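Local coordinates for protein leucine aminopeptidase 2, chloroplastic (PDB 5LHJ) that acts in bottromycin maturation as an M17-family metalloaminopeptidase, probably removing N-terminal residues from peptides with the help of bound manganese ions, at residues 140-145 with 185-190; 191-196 with 313-318; 225-230 with 347-352; 264-269 with 282-287; 373-378 with 460-465. All blocks are in the same frame, centred on the assembly; numbering follows the deposited sequence.

Contact 1: residues 140-145 with 185-190; sequences YRYDEY and NCPAGT
Tyr140 and Asn185 approach from opposite directions, Asn185 ND2 donating to Tyr140 OH at 3.1 Å with an N-H...O angle of 146°. The nitrogen arrives at the edge of the phenol ring, near its plane, and the amide lies nearly coplanar with the ring. Asp182, on helix 164-185, shares the same hydroxyl, while Asn185 OD1 accepts from Gly481 N, so the amide is fixed at both ends. Two residues on, Tyr142 lies over the aliphatic part of this asparagine: Asn185 CB sits above the ring centre, 3.6 Å from the centroid, in a CH-pi contact. With CG anti to the backbone N (chi1 -171°), the Tyr142 ring runs past Asn185, and its OH comes to 3.3 Å from Cys186 CA. Tyr145 turns one face to Pro187, whose CG lies 4.0 Å from the ring centroid. Tyr145 OH and Thr190 OG1 share a hydrogen bond of 2.8 Å, either being able to donate. The three tyrosines thus join the loop after helix 124-139, in the N-terminal domain, to the loop that leads into helix 193-207 of the catalytic domain. A second subunit adjoins here: its Thr336 OG1 bonds Tyr145 O. Polar pairs at both ends, with CH-pi packing between them, suggest that the hydroxyl bonds fix the ends of the interface, while the ring faces fill the middle with apolar contact.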
# COMPACT_ATOMS: atom_id res chain seq x y z
N TYR A 140 9.76 -38.97 1.98
CA TYR A 140 10.42 -37.98 1.16
C TYR A 140 11.16 -36.91 1.97
O TYR A 140 10.61 -36.36 2.91
CB TYR A 140 9.41 -37.31 0.23
CG TYR A 140 10.03 -36.26 -0.66
CD1 TYR A 140 10.71 -36.63 -1.80
CD2 TYR A 140 9.98 -34.91 -0.32
CE1 TYR A 140 11.32 -35.69 -2.61
CE2 TYR A 140 10.57 -33.95 -1.12
CZ TYR A 140 11.26 -34.35 -2.27
OH TYR A 140 11.86 -33.43 -3.08
N ARG A 141 12.41 -36.65 1.59
CA ARG A 141 13.18 -35.53 2.13
C ARG A 141 13.98 -34.91 1.01
O ARG A 141 14.35 -35.60 0.05
CB ARG A 141 14.12 -35.98 3.27
CG ARG A 141 14.95 -37.21 2.95
CD ARG A 141 16.03 -37.57 3.97
NE ARG A 141 15.64 -37.43 5.38
CZ ARG A 141 16.31 -37.96 6.42
NH1 ARG A 141 17.42 -38.68 6.25
NH2 ARG A 141 15.86 -37.76 7.67
N TYR A 142 14.22 -33.61 1.11
CA TYR A 142 15.03 -32.90 0.13
C TYR A 142 16.17 -32.22 0.87
O TYR A 142 16.06 -31.08 1.28
CB TYR A 142 14.19 -31.91 -0.68
CG TYR A 142 14.98 -31.34 -1.84
CD1 TYR A 142 15.18 -32.09 -3.00
CD2 TYR A 142 15.53 -30.06 -1.78
CE1 TYR A 142 15.91 -31.57 -4.07
CE2 TYR A 142 16.24 -29.53 -2.85
CZ TYR A 142 16.44 -30.30 -3.97
OH TYR A 142 17.17 -29.79 -5.02
N ASP A 143 17.27 -32.96 1.02
CA ASP A 143 18.44 -32.54 1.80
C ASP A 143 19.68 -32.29 0.96
O ASP A 143 20.76 -32.09 1.52
CB ASP A 143 18.74 -33.60 2.87
CG ASP A 143 17.71 -33.62 3.98
OD1 ASP A 143 17.04 -32.58 4.25
OD2 ASP A 143 17.57 -34.70 4.61
N GLU A 144 19.52 -32.25 -0.36
CA GLU A 144 20.64 -32.08 -1.32
C GLU A 144 21.53 -30.85 -1.03
O GLU A 144 22.74 -30.88 -1.30
CB GLU A 144 20.07 -31.99 -2.75
CG GLU A 144 21.08 -31.98 -3.89
CD GLU A 144 21.93 -33.24 -3.98
OE1 GLU A 144 21.48 -34.33 -3.55
OE2 GLU A 144 23.07 -33.14 -4.50
N TYR A 145 20.92 -29.78 -0.51
CA TYR A 145 21.65 -28.51 -0.31
C TYR A 145 21.94 -28.18 1.15
O TYR A 145 22.30 -27.04 1.45
CB TYR A 145 20.91 -27.36 -1.01
CG TYR A 145 21.04 -27.48 -2.50
CD1 TYR A 145 22.14 -26.94 -3.17
CD2 TYR A 145 20.10 -28.20 -3.25
CE1 TYR A 145 22.28 -27.08 -4.54
CE2 TYR A 145 20.24 -28.35 -4.61
CZ TYR A 145 21.33 -27.79 -5.26
OH TYR A 145 21.46 -27.95 -6.61
N ASN A 185 11.61 -28.39 -5.97
CA ASN A 185 12.48 -27.96 -4.86
C ASN A 185 13.86 -27.46 -5.30
O ASN A 185 14.47 -26.65 -4.59
CB ASN A 185 12.65 -29.07 -3.83
CG ASN A 185 11.43 -29.23 -2.93
OD1 ASN A 185 10.75 -28.24 -2.62
ND2 ASN A 185 11.15 -30.45 -2.52
N CYS A 186 14.33 -27.92 -6.45
CA CYS A 186 15.67 -27.56 -6.93
C CYS A 186 15.79 -26.05 -7.08
O CYS A 186 14.94 -25.44 -7.71
CB CYS A 186 15.97 -28.25 -8.26
SG CYS A 186 17.72 -28.18 -8.68
N PRO A 187 16.84 -25.44 -6.50
CA PRO A 187 17.07 -24.00 -6.74
C PRO A 187 17.09 -23.64 -8.22
O PRO A 187 17.66 -24.40 -9.02
CB PRO A 187 18.44 -23.77 -6.13
CG PRO A 187 18.59 -24.81 -5.09
CD PRO A 187 17.84 -26.01 -5.59
N ALA A 188 16.52 -22.49 -8.59
CA ALA A 188 16.49 -22.08 -10.00
C ALA A 188 17.88 -21.91 -10.62
O ALA A 188 18.03 -22.07 -11.82
CB ALA A 188 15.68 -20.80 -10.20
N GLY A 189 18.89 -21.61 -9.80
CA GLY A 189 20.27 -21.51 -10.28
C GLY A 189 20.88 -22.83 -10.73
O GLY A 189 21.82 -22.84 -11.55
N THR A 190 20.39 -23.94 -10.17
CA THR A 190 20.76 -25.28 -10.61
C THR A 190 19.87 -25.73 -11.76
O THR A 190 20.38 -26.15 -12.81
CB THR A 190 20.70 -26.29 -9.45
OG1 THR A 190 21.65 -25.91 -8.45
CG2 THR A 190 21.02 -27.71 -9.92

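Contact 2: residues 191-196 with 313-318; sequences LTPPAF and LAENMP
Pro193 packs against the backbone of Ala314, its CG 3.6 Å from Ala314 CA, where the first turn of helix 193-207 packs on strand 306-316. This is a buried helix-on-sheet junction in the alpha/beta catalytic domain of the M17 peptidases. The proline ring spans three strand residues. Pro193 CB faces Leu313 CB at 4.0 Å, and Pro193 CD meets Glu315 CG, also at 4.0 Å, the proline and glutamate side chains crossing at about a right angle. One turn along the helix, Phe196 crosses Leu313 in the same perpendicular manner. Leu313 splits its two methyls between the helix residues: CD2 approaches Phe196 CD2 at 3.8 Å, whereas CD1 touches both Pro193 O and Phe196 CB. The phenyl group is directed to this strand residue with CG anti to the backbone N (chi1 -165°), and Leu191 CD2 packs over one of its faces. In place of Phe196, an alanine has no ring to set against Leu313 CD2 and Leu191 CD2, and would probably leave a gap between helix and strand. Past its contact with the proline, the Glu315 carboxylate bonds Ser234 OG through OE1 and forms a salt bridge through OE2 with Arg324 of a second subunit. The helix itself begins at Thr192, the N-cap, whose OG1 accepts from Ala195 N at 3.2 Å with an N-H...O angle of 158°.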
# COMPACT_ATOMS: atom_id res chain seq x y z
N LEU A 191 18.55 -25.61 -11.58
CA LEU A 191 17.58 -26.03 -12.60
C LEU A 191 17.19 -24.87 -13.51
O LEU A 191 16.06 -24.37 -13.47
CB LEU A 191 16.35 -26.69 -11.96
CG LEU A 191 15.49 -27.49 -12.94
CD1 LEU A 191 16.18 -28.81 -13.29
CD2 LEU A 191 14.11 -27.76 -12.36
N THR A 192 18.15 -24.46 -14.33
CA THR A 192 17.95 -23.46 -15.38
C THR A 192 17.23 -24.14 -16.56
O THR A 192 17.17 -25.38 -16.60
CB THR A 192 19.29 -22.92 -15.88
OG1 THR A 192 20.07 -24.02 -16.39
CG2 THR A 192 20.05 -22.25 -14.74
N PRO A 193 16.73 -23.36 -17.53
CA PRO A 193 16.13 -24.05 -18.68
C PRO A 193 17.07 -25.02 -19.41
O PRO A 193 16.66 -26.15 -19.67
CB PRO A 193 15.63 -22.90 -19.57
CG PRO A 193 15.42 -21.76 -18.59
CD PRO A 193 16.52 -21.90 -17.58
N PRO A 194 18.33 -24.62 -19.69
CA PRO A 194 19.24 -25.63 -20.29
C PRO A 194 19.50 -26.86 -19.41
O PRO A 194 19.54 -27.98 -19.92
CB PRO A 194 20.53 -24.83 -20.51
CG PRO A 194 20.06 -23.44 -20.72
CD PRO A 194 18.98 -23.30 -19.67
N ALA A 195 19.67 -26.66 -18.11
CA ALA A 195 19.90 -27.76 -17.18
C ALA A 195 18.68 -28.69 -17.06
O ALA A 195 18.82 -29.92 -17.03
CB ALA A 195 20.27 -27.23 -15.81
N PHE A 196 17.49 -28.09 -17.05
CA PHE A 196 16.24 -28.85 -17.02
C PHE A 196 16.10 -29.70 -18.29
O PHE A 196 15.78 -30.89 -18.21
CB PHE A 196 15.04 -27.89 -16.79
CG PHE A 196 13.74 -28.55 -16.40
CD1 PHE A 196 13.60 -29.91 -16.12
CD2 PHE A 196 12.60 -27.74 -16.28
CE1 PHE A 196 12.37 -30.45 -15.76
CE2 PHE A 196 11.38 -28.28 -15.89
CZ PHE A 196 11.27 -29.63 -15.64
N LEU A 313 10.44 -24.29 -21.72
CA LEU A 313 11.26 -23.98 -20.55
C LEU A 313 11.91 -22.60 -20.71
O LEU A 313 12.54 -22.33 -21.72
CB LEU A 313 12.35 -25.04 -20.38
CG LEU A 313 11.96 -26.51 -20.54
CD1 LEU A 313 13.17 -27.41 -20.29
CD2 LEU A 313 10.86 -26.92 -19.58
N ALA A 314 11.75 -21.74 -19.70
CA ALA A 314 12.32 -20.39 -19.76
C ALA A 314 12.36 -19.75 -18.38
O ALA A 314 11.72 -20.23 -17.45
CB ALA A 314 11.51 -19.51 -20.71
N GLU A 315 13.14 -18.67 -18.26
CA GLU A 315 13.06 -17.76 -17.11
C GLU A 315 12.35 -16.47 -17.53
O GLU A 315 12.48 -16.05 -18.67
CB GLU A 315 14.44 -17.39 -16.59
CG GLU A 315 15.26 -18.49 -15.94
CD GLU A 315 16.52 -17.95 -15.27
OE1 GLU A 315 16.98 -16.83 -15.60
OE2 GLU A 315 17.07 -18.66 -14.39
N ASN A 316 11.61 -15.87 -16.61
CA ASN A 316 10.99 -14.55 -16.81
C ASN A 316 11.72 -13.54 -15.90
O ASN A 316 11.50 -13.53 -14.69
CB ASN A 316 9.50 -14.63 -16.47
CG ASN A 316 8.73 -13.35 -16.82
OD1 ASN A 316 9.17 -12.56 -17.65
ND2 ASN A 316 7.58 -13.17 -16.21
N MET A 317 12.59 -12.71 -16.49
CA MET A 317 13.47 -11.81 -15.72
C MET A 317 13.35 -10.37 -16.22
O MET A 317 13.10 -10.16 -17.40
CB MET A 317 14.94 -12.25 -15.88
CG MET A 317 15.31 -13.60 -15.29
SD MET A 317 15.44 -13.50 -13.50
CE MET A 317 17.18 -13.18 -13.24
N PRO A 318 13.56 -9.37 -15.33
CA PRO A 318 13.71 -8.00 -15.80
C PRO A 318 15.14 -7.79 -16.33
O PRO A 318 16.09 -8.41 -15.84
CB PRO A 318 13.48 -7.18 -14.53
CG PRO A 318 14.08 -8.04 -13.46
CD PRO A 318 13.89 -9.48 -13.90

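Contact 3: residues 225-230 with 347-352; sequences TGLTAV and RVVLAD
Gly226 N donates to Asp352 OD2 at 2.9 Å, approaching from above the carboxylate plane, about 50° out of it. Alongside, Gly226 CA makes a CA-H...O contact of 3.4 Å with Val348 O, a buried carbonyl that has no conventional hydrogen-bond partner in the model. A side chain on Gly226 would run straight into that oxygen and into Asp352 OD2, so the glycine is what lets the backbones come so close. A water fills the corner between them: it accepts from Leu227 N and donates to Val349 O and Asp352 OD2, each at 2.8 Å. Among the apolar contacts, Val349 divides its methyls, CG2 lying 3.7 Å from Val230 CB and CG1 4.0 Å from Leu227 CD1. These contacts belong to a roughly antiparallel helix pair of the catalytic domain, segments 225-230 and 347-352, whose short axes approach to 7.0 Å with 146° between their directions. The carboxylate is positioned from outside the pair, by Leu332 N at OD1 and His331 ND1 at OD2. With an alanine at Asp352 the carboxylate is gone, and Gly226 N would probably be left without a mate in the helix pair and the water held by fewer bonds. Further out, Leu227 and Val349 both lean on Pro312 of strand 306-316, and Val230 lies close to Glu345, the manganese ligand that begins helix 345-358.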
# COMPACT_ATOMS: atom_id res chain seq x y z
N THR A 225 6.75 -18.31 -30.63
CA THR A 225 7.06 -16.89 -30.45
C THR A 225 6.89 -16.43 -29.01
O THR A 225 7.66 -15.61 -28.53
CB THR A 225 6.15 -16.00 -31.33
OG1 THR A 225 6.05 -16.57 -32.64
CG2 THR A 225 6.71 -14.59 -31.42
N GLY A 226 5.87 -16.96 -28.35
CA GLY A 226 5.62 -16.60 -26.95
C GLY A 226 6.77 -17.01 -26.05
O GLY A 226 7.25 -16.22 -25.24
N LEU A 227 7.23 -18.24 -26.22
CA LEU A 227 8.37 -18.76 -25.45
C LEU A 227 9.63 -17.91 -25.64
O LEU A 227 10.27 -17.52 -24.67
CB LEU A 227 8.65 -20.22 -25.84
CG LEU A 227 9.91 -20.87 -25.27
CD1 LEU A 227 9.89 -20.91 -23.75
CD2 LEU A 227 10.05 -22.27 -25.83
N THR A 228 9.99 -17.62 -26.89
CA THR A 228 11.20 -16.83 -27.18
C THR A 228 11.06 -15.37 -26.69
O THR A 228 12.01 -14.83 -26.14
CB THR A 228 11.64 -16.94 -28.65
OG1 THR A 228 10.57 -16.60 -29.50
CG2 THR A 228 12.03 -18.34 -28.96
N ALA A 229 9.87 -14.76 -26.80
CA ALA A 229 9.65 -13.39 -26.28
C ALA A 229 9.75 -13.28 -24.77
O ALA A 229 10.43 -12.38 -24.23
CB ALA A 229 8.29 -12.86 -26.74
N VAL A 230 9.07 -14.19 -24.08
CA VAL A 230 9.07 -14.21 -22.62
C VAL A 230 10.48 -14.51 -22.09
O VAL A 230 10.92 -13.88 -21.15
CB VAL A 230 8.05 -15.23 -22.08
CG1 VAL A 230 8.29 -15.56 -20.61
CG2 VAL A 230 6.63 -14.71 -22.30
N ARG A 347 0.61 -18.03 -19.94
CA ARG A 347 -0.36 -18.27 -21.00
C ARG A 347 0.23 -17.95 -22.39
O ARG A 347 -0.08 -18.62 -23.37
CB ARG A 347 -1.67 -17.51 -20.74
CG ARG A 347 -1.61 -16.00 -20.89
CD ARG A 347 -2.82 -15.35 -20.22
NE ARG A 347 -2.74 -15.49 -18.78
CZ ARG A 347 -3.63 -15.04 -17.88
NH1 ARG A 347 -4.74 -14.41 -18.25
NH2 ARG A 347 -3.38 -15.24 -16.60
N VAL A 348 1.10 -16.95 -22.43
CA VAL A 348 1.76 -16.51 -23.66
C VAL A 348 2.76 -17.58 -24.15
O VAL A 348 2.84 -17.85 -25.34
CB VAL A 348 2.44 -15.13 -23.45
CG1 VAL A 348 3.27 -14.71 -24.66
CG2 VAL A 348 1.40 -14.07 -23.11
N VAL A 349 3.49 -18.19 -23.23
CA VAL A 349 4.41 -19.28 -23.53
C VAL A 349 3.65 -20.53 -24.02
O VAL A 349 4.04 -21.16 -25.02
CB VAL A 349 5.27 -19.62 -22.29
CG1 VAL A 349 6.07 -20.88 -22.51
CG2 VAL A 349 6.20 -18.46 -21.92
N LEU A 350 2.58 -20.90 -23.33
CA LEU A 350 1.80 -22.08 -23.67
C LEU A 350 1.08 -21.98 -25.02
O LEU A 350 0.90 -23.00 -25.68
CB LEU A 350 0.76 -22.37 -22.59
CG LEU A 350 1.31 -22.79 -21.22
CD1 LEU A 350 0.21 -22.77 -20.15
CD2 LEU A 350 1.94 -24.14 -21.31
N ALA A 351 0.67 -20.77 -25.41
CA ALA A 351 -0.16 -20.55 -26.62
C ALA A 351 0.37 -21.29 -27.85
O ALA A 351 -0.32 -22.13 -28.43
CB ALA A 351 -0.26 -19.06 -26.90
N ASP A 352 1.61 -21.02 -28.21
CA ASP A 352 2.17 -21.60 -29.45
C ASP A 352 2.39 -23.10 -29.32
O ASP A 352 2.26 -23.83 -30.29
CB ASP A 352 3.48 -20.91 -29.82
CG ASP A 352 3.34 -19.42 -29.84
OD1 ASP A 352 2.91 -18.90 -30.88
OD2 ASP A 352 3.59 -18.76 -28.80
O HOH W 1 5.44 -20.17 -27.25

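Contact 4: residues 264-269 with 282-287; sequences TFDSGG and KADMGG
Asp266 points its CB toward the 282-287 segment, meeting Asp284 OD2 at 3.9 Å. From there CG, anti to the backbone N (chi1 177°), carries the carboxylate into the metal site, and its two oxygens part company. Asp266 OD1 turns back to its own chain and accepts from Gly268 N at 2.9 Å, closing an Asx turn; Asn316 ND2 is a second donor to it. Asp266 OD2 goes forward, reaching 3.6 Å from Asp284 OD2 with the two carboxylate planes 61° apart, and forms a salt bridge with Lys273. A water lies between the segments, 3.0 Å from Asp266 O and 2.8 Å from Asp284 OD2. Away from the acids, where the chain turns a corner at Thr264, Lys282 CA makes a CA-H...O contact with Thr264 O, and Met285 CG packs 3.8 Å from Thr264 CA. Asp284 OD1 is held in turn by Lys261 and Thr373. Asp266 binds both manganese ions of this enzyme and Asp284 the first of them, although no metal is bound to this chain. Acidic oxygens this close would repel one another; Lys273 and Lys261 probably offset that charge while the site lacks its manganese ions.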
# COMPACT_ATOMS: atom_id res chain seq x y z
N THR A 264 11.22 -21.85 -15.12
CA THR A 264 12.11 -22.26 -14.04
C THR A 264 12.37 -21.18 -13.00
O THR A 264 12.67 -21.49 -11.85
CB THR A 264 13.44 -22.80 -14.59
OG1 THR A 264 14.11 -21.78 -15.34
CG2 THR A 264 13.17 -24.01 -15.50
N PHE A 265 12.26 -19.91 -13.40
CA PHE A 265 12.24 -18.81 -12.45
C PHE A 265 11.37 -17.70 -13.01
O PHE A 265 11.57 -17.27 -14.15
CB PHE A 265 13.65 -18.29 -12.16
CG PHE A 265 13.65 -17.19 -11.14
CD1 PHE A 265 13.40 -17.48 -9.81
CD2 PHE A 265 13.79 -15.88 -11.53
CE1 PHE A 265 13.34 -16.46 -8.87
CE2 PHE A 265 13.74 -14.85 -10.60
CZ PHE A 265 13.50 -15.14 -9.28
N ASP A 266 10.38 -17.27 -12.22
CA ASP A 266 9.49 -16.20 -12.61
C ASP A 266 9.56 -15.04 -11.60
O ASP A 266 9.00 -15.12 -10.51
CB ASP A 266 8.06 -16.73 -12.72
CG ASP A 266 7.06 -15.65 -13.05
OD1 ASP A 266 7.46 -14.60 -13.59
OD2 ASP A 266 5.87 -15.85 -12.73
N SER A 267 10.23 -13.97 -12.02
CA SER A 267 10.32 -12.75 -11.22
C SER A 267 9.14 -11.81 -11.43
O SER A 267 9.09 -10.77 -10.78
CB SER A 267 11.58 -11.96 -11.63
OG SER A 267 11.32 -11.32 -12.87
N GLY A 268 8.26 -12.12 -12.38
CA GLY A 268 7.20 -11.19 -12.81
C GLY A 268 7.59 -10.34 -14.00
O GLY A 268 6.74 -9.67 -14.58
N GLY A 269 8.87 -10.35 -14.38
CA GLY A 269 9.36 -9.48 -15.46
C GLY A 269 9.31 -8.01 -15.06
O GLY A 269 9.28 -7.69 -13.86
N LYS A 282 10.71 -20.04 -7.98
CA LYS A 282 11.27 -21.27 -8.59
C LYS A 282 10.24 -22.39 -8.90
O LYS A 282 10.61 -23.38 -9.56
CB LYS A 282 12.36 -21.87 -7.68
CG LYS A 282 11.84 -22.44 -6.34
CD LYS A 282 12.93 -23.17 -5.56
CE LYS A 282 12.35 -23.76 -4.27
NZ LYS A 282 13.38 -24.40 -3.42
N ALA A 283 9.00 -22.26 -8.38
CA ALA A 283 7.94 -23.30 -8.44
C ALA A 283 6.98 -23.19 -9.65
O ALA A 283 6.02 -23.98 -9.82
CB ALA A 283 7.14 -23.26 -7.17
N ASP A 284 7.25 -22.22 -10.51
CA ASP A 284 6.42 -22.03 -11.68
C ASP A 284 6.75 -22.98 -12.84
O ASP A 284 6.27 -22.78 -13.95
CB ASP A 284 6.39 -20.55 -12.08
CG ASP A 284 5.20 -19.82 -11.47
OD1 ASP A 284 4.05 -20.26 -11.71
OD2 ASP A 284 5.40 -18.83 -10.73
N MET A 285 7.53 -24.02 -12.56
CA MET A 285 7.75 -25.14 -13.50
C MET A 285 7.08 -26.42 -12.98
O MET A 285 7.36 -27.52 -13.47
CB MET A 285 9.25 -25.33 -13.78
CG MET A 285 10.19 -25.19 -12.59
SD MET A 285 9.82 -26.19 -11.15
CE MET A 285 10.23 -27.82 -11.77
N GLY A 286 6.15 -26.28 -12.02
CA GLY A 286 5.43 -27.41 -11.44
C GLY A 286 4.62 -28.21 -12.46
O GLY A 286 4.48 -29.43 -12.32
N GLY A 287 4.10 -27.54 -13.47
CA GLY A 287 3.35 -28.21 -14.54
C GLY A 287 4.24 -29.09 -15.41
O GLY A 287 3.91 -30.26 -15.69
O HOH W 2 6.70 -16.73 -9.47

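Contact 5: residues 373-378 with 460-465; sequences TLTSAA and HLDIAA
At the ends of the adjacent parallel strands 367-372 and 458-462, beside the metal site, Asp462 reaches across to the loop of Leu374 and Thr375. Asp462 OD1 accepts from Leu374 N at 3.0 Å, the donor standing some 45° out of the carboxylate plane, and weakly from Thr375 N at 3.3 Å. Asp462 OD2 accepts a hydrogen bond from Thr375 OG1 at 2.7 Å on its syn side, 22° out of the carboxylate plane. That hydroxyl, placed between backbone N and carbonyl carbon (chi1 67°), also bonds Thr441 OG1. One carboxylate therefore fixes the loop that leaves the end of strand 367-372 in the alpha/beta catalytic domain and leads into helix 377-382. Nearby, Leu374 crosses His460 at about a right angle, CD2 coming 3.6 Å from CE1 of the imidazole, which is itself held through ND1 by Asp370. Elsewhere in the contact the backbones touch, with Thr373 CA 3.7 Å from Ala464 CA. Ala464 CB sits 3.3 Å from Thr375 O, and Thr373 CG2 packs on Ile463 CG1 at 3.9 Å. Thr373 O accepts from Lys261 NZ, a further manganese ligand.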
# COMPACT_ATOMS: atom_id res chain seq x y z
N THR A 373 1.09 -24.03 -13.47
CA THR A 373 0.93 -23.15 -12.31
C THR A 373 0.64 -21.75 -12.87
O THR A 373 1.54 -20.91 -13.01
CB THR A 373 2.19 -23.16 -11.44
OG1 THR A 373 3.34 -22.90 -12.26
CG2 THR A 373 2.36 -24.52 -10.77
N LEU A 374 -0.62 -21.52 -13.22
CA LEU A 374 -0.93 -20.42 -14.13
C LEU A 374 -1.36 -19.13 -13.44
O LEU A 374 -0.80 -18.09 -13.74
CB LEU A 374 -1.95 -20.85 -15.19
CG LEU A 374 -1.90 -20.08 -16.52
CD1 LEU A 374 -0.55 -20.24 -17.21
CD2 LEU A 374 -3.02 -20.52 -17.43
N THR A 375 -2.33 -19.20 -12.52
CA THR A 375 -2.93 -17.97 -11.99
C THR A 375 -3.03 -17.96 -10.48
O THR A 375 -3.30 -19.00 -9.88
CB THR A 375 -4.35 -17.73 -12.55
OG1 THR A 375 -5.27 -18.74 -12.06
CG2 THR A 375 -4.32 -17.73 -14.05
N SER A 376 -2.85 -16.79 -9.90
CA SER A 376 -2.97 -16.62 -8.45
C SER A 376 -4.43 -16.42 -8.04
O SER A 376 -4.76 -16.65 -6.89
CB SER A 376 -2.12 -15.45 -7.98
OG SER A 376 -2.51 -14.26 -8.66
N ALA A 377 -5.29 -16.01 -8.97
CA ALA A 377 -6.68 -15.68 -8.66
C ALA A 377 -7.45 -16.91 -8.20
O ALA A 377 -8.31 -16.79 -7.33
CB ALA A 377 -7.36 -15.05 -9.87
N ALA A 378 -7.06 -18.08 -8.74
CA ALA A 378 -7.61 -19.41 -8.41
C ALA A 378 -7.74 -19.58 -6.89
O ALA A 378 -8.86 -19.72 -6.36
CB ALA A 378 -6.73 -20.50 -9.01
N HIS A 460 -7.51 -28.34 -19.26
CA HIS A 460 -6.50 -27.46 -18.68
C HIS A 460 -6.56 -27.60 -17.16
O HIS A 460 -7.63 -27.46 -16.55
CB HIS A 460 -6.79 -26.02 -19.15
CG HIS A 460 -6.18 -24.95 -18.30
ND1 HIS A 460 -4.83 -24.84 -18.07
CD2 HIS A 460 -6.76 -23.90 -17.65
CE1 HIS A 460 -4.59 -23.80 -17.29
NE2 HIS A 460 -5.75 -23.20 -17.04
N LEU A 461 -5.40 -27.89 -16.56
CA LEU A 461 -5.27 -28.01 -15.11
C LEU A 461 -4.44 -26.84 -14.58
O LEU A 461 -3.27 -26.74 -14.90
CB LEU A 461 -4.59 -29.32 -14.73
CG LEU A 461 -5.18 -30.64 -15.22
CD1 LEU A 461 -4.50 -31.83 -14.55
CD2 LEU A 461 -6.65 -30.69 -14.96
N ASP A 462 -5.06 -25.96 -13.79
CA ASP A 462 -4.35 -24.82 -13.19
C ASP A 462 -4.02 -25.21 -11.75
O ASP A 462 -4.91 -25.33 -10.92
CB ASP A 462 -5.22 -23.56 -13.26
CG ASP A 462 -4.47 -22.28 -12.85
OD1 ASP A 462 -3.36 -22.32 -12.26
OD2 ASP A 462 -5.03 -21.19 -13.13
N ILE A 463 -2.73 -25.46 -11.49
CA ILE A 463 -2.30 -26.06 -10.22
C ILE A 463 -1.39 -25.13 -9.40
O ILE A 463 -0.62 -25.60 -8.57
CB ILE A 463 -1.62 -27.43 -10.46
CG1 ILE A 463 -0.34 -27.29 -11.30
CG2 ILE A 463 -2.61 -28.39 -11.14
CD1 ILE A 463 0.57 -28.51 -11.25
N ALA A 464 -1.53 -23.82 -9.60
CA ALA A 464 -0.65 -22.82 -8.96
C ALA A 464 -0.50 -23.00 -7.44
O ALA A 464 0.61 -23.10 -6.92
CB ALA A 464 -1.14 -21.41 -9.29
N ALA A 465 -1.61 -23.09 -6.75
CA ALA A 465 -1.55 -23.20 -5.29
C ALA A 465 -1.11 -24.57 -4.76
O ALA A 465 -0.24 -24.62 -3.92
CB ALA A 465 -2.88 -22.79 -4.67

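From the N terminus, contact 1 closes first, making a loop from the segment after helix 124-139 to the segment between helices 164-185 and 193-207. Contact 2 opens directly afterwards, at 191-196, and spans to strand 306-316. Contact 3 opens within that span and closes beyond it, at helix 345-358, so contacts 2 and 3 cross. Contact 4 is a short closure lying inside both; its strand 265-266 neighbours 306-316 in the sheet, and Lys282 NZ bonds Asn185 O of contact 1. Contact 5 follows last, joining the loop after strand 367-372 to the end of the neighbouring strand 458-462; it reaches contact 4 through Thr373 and Asp284, and contact 3 where Leu374 packs on Leu350.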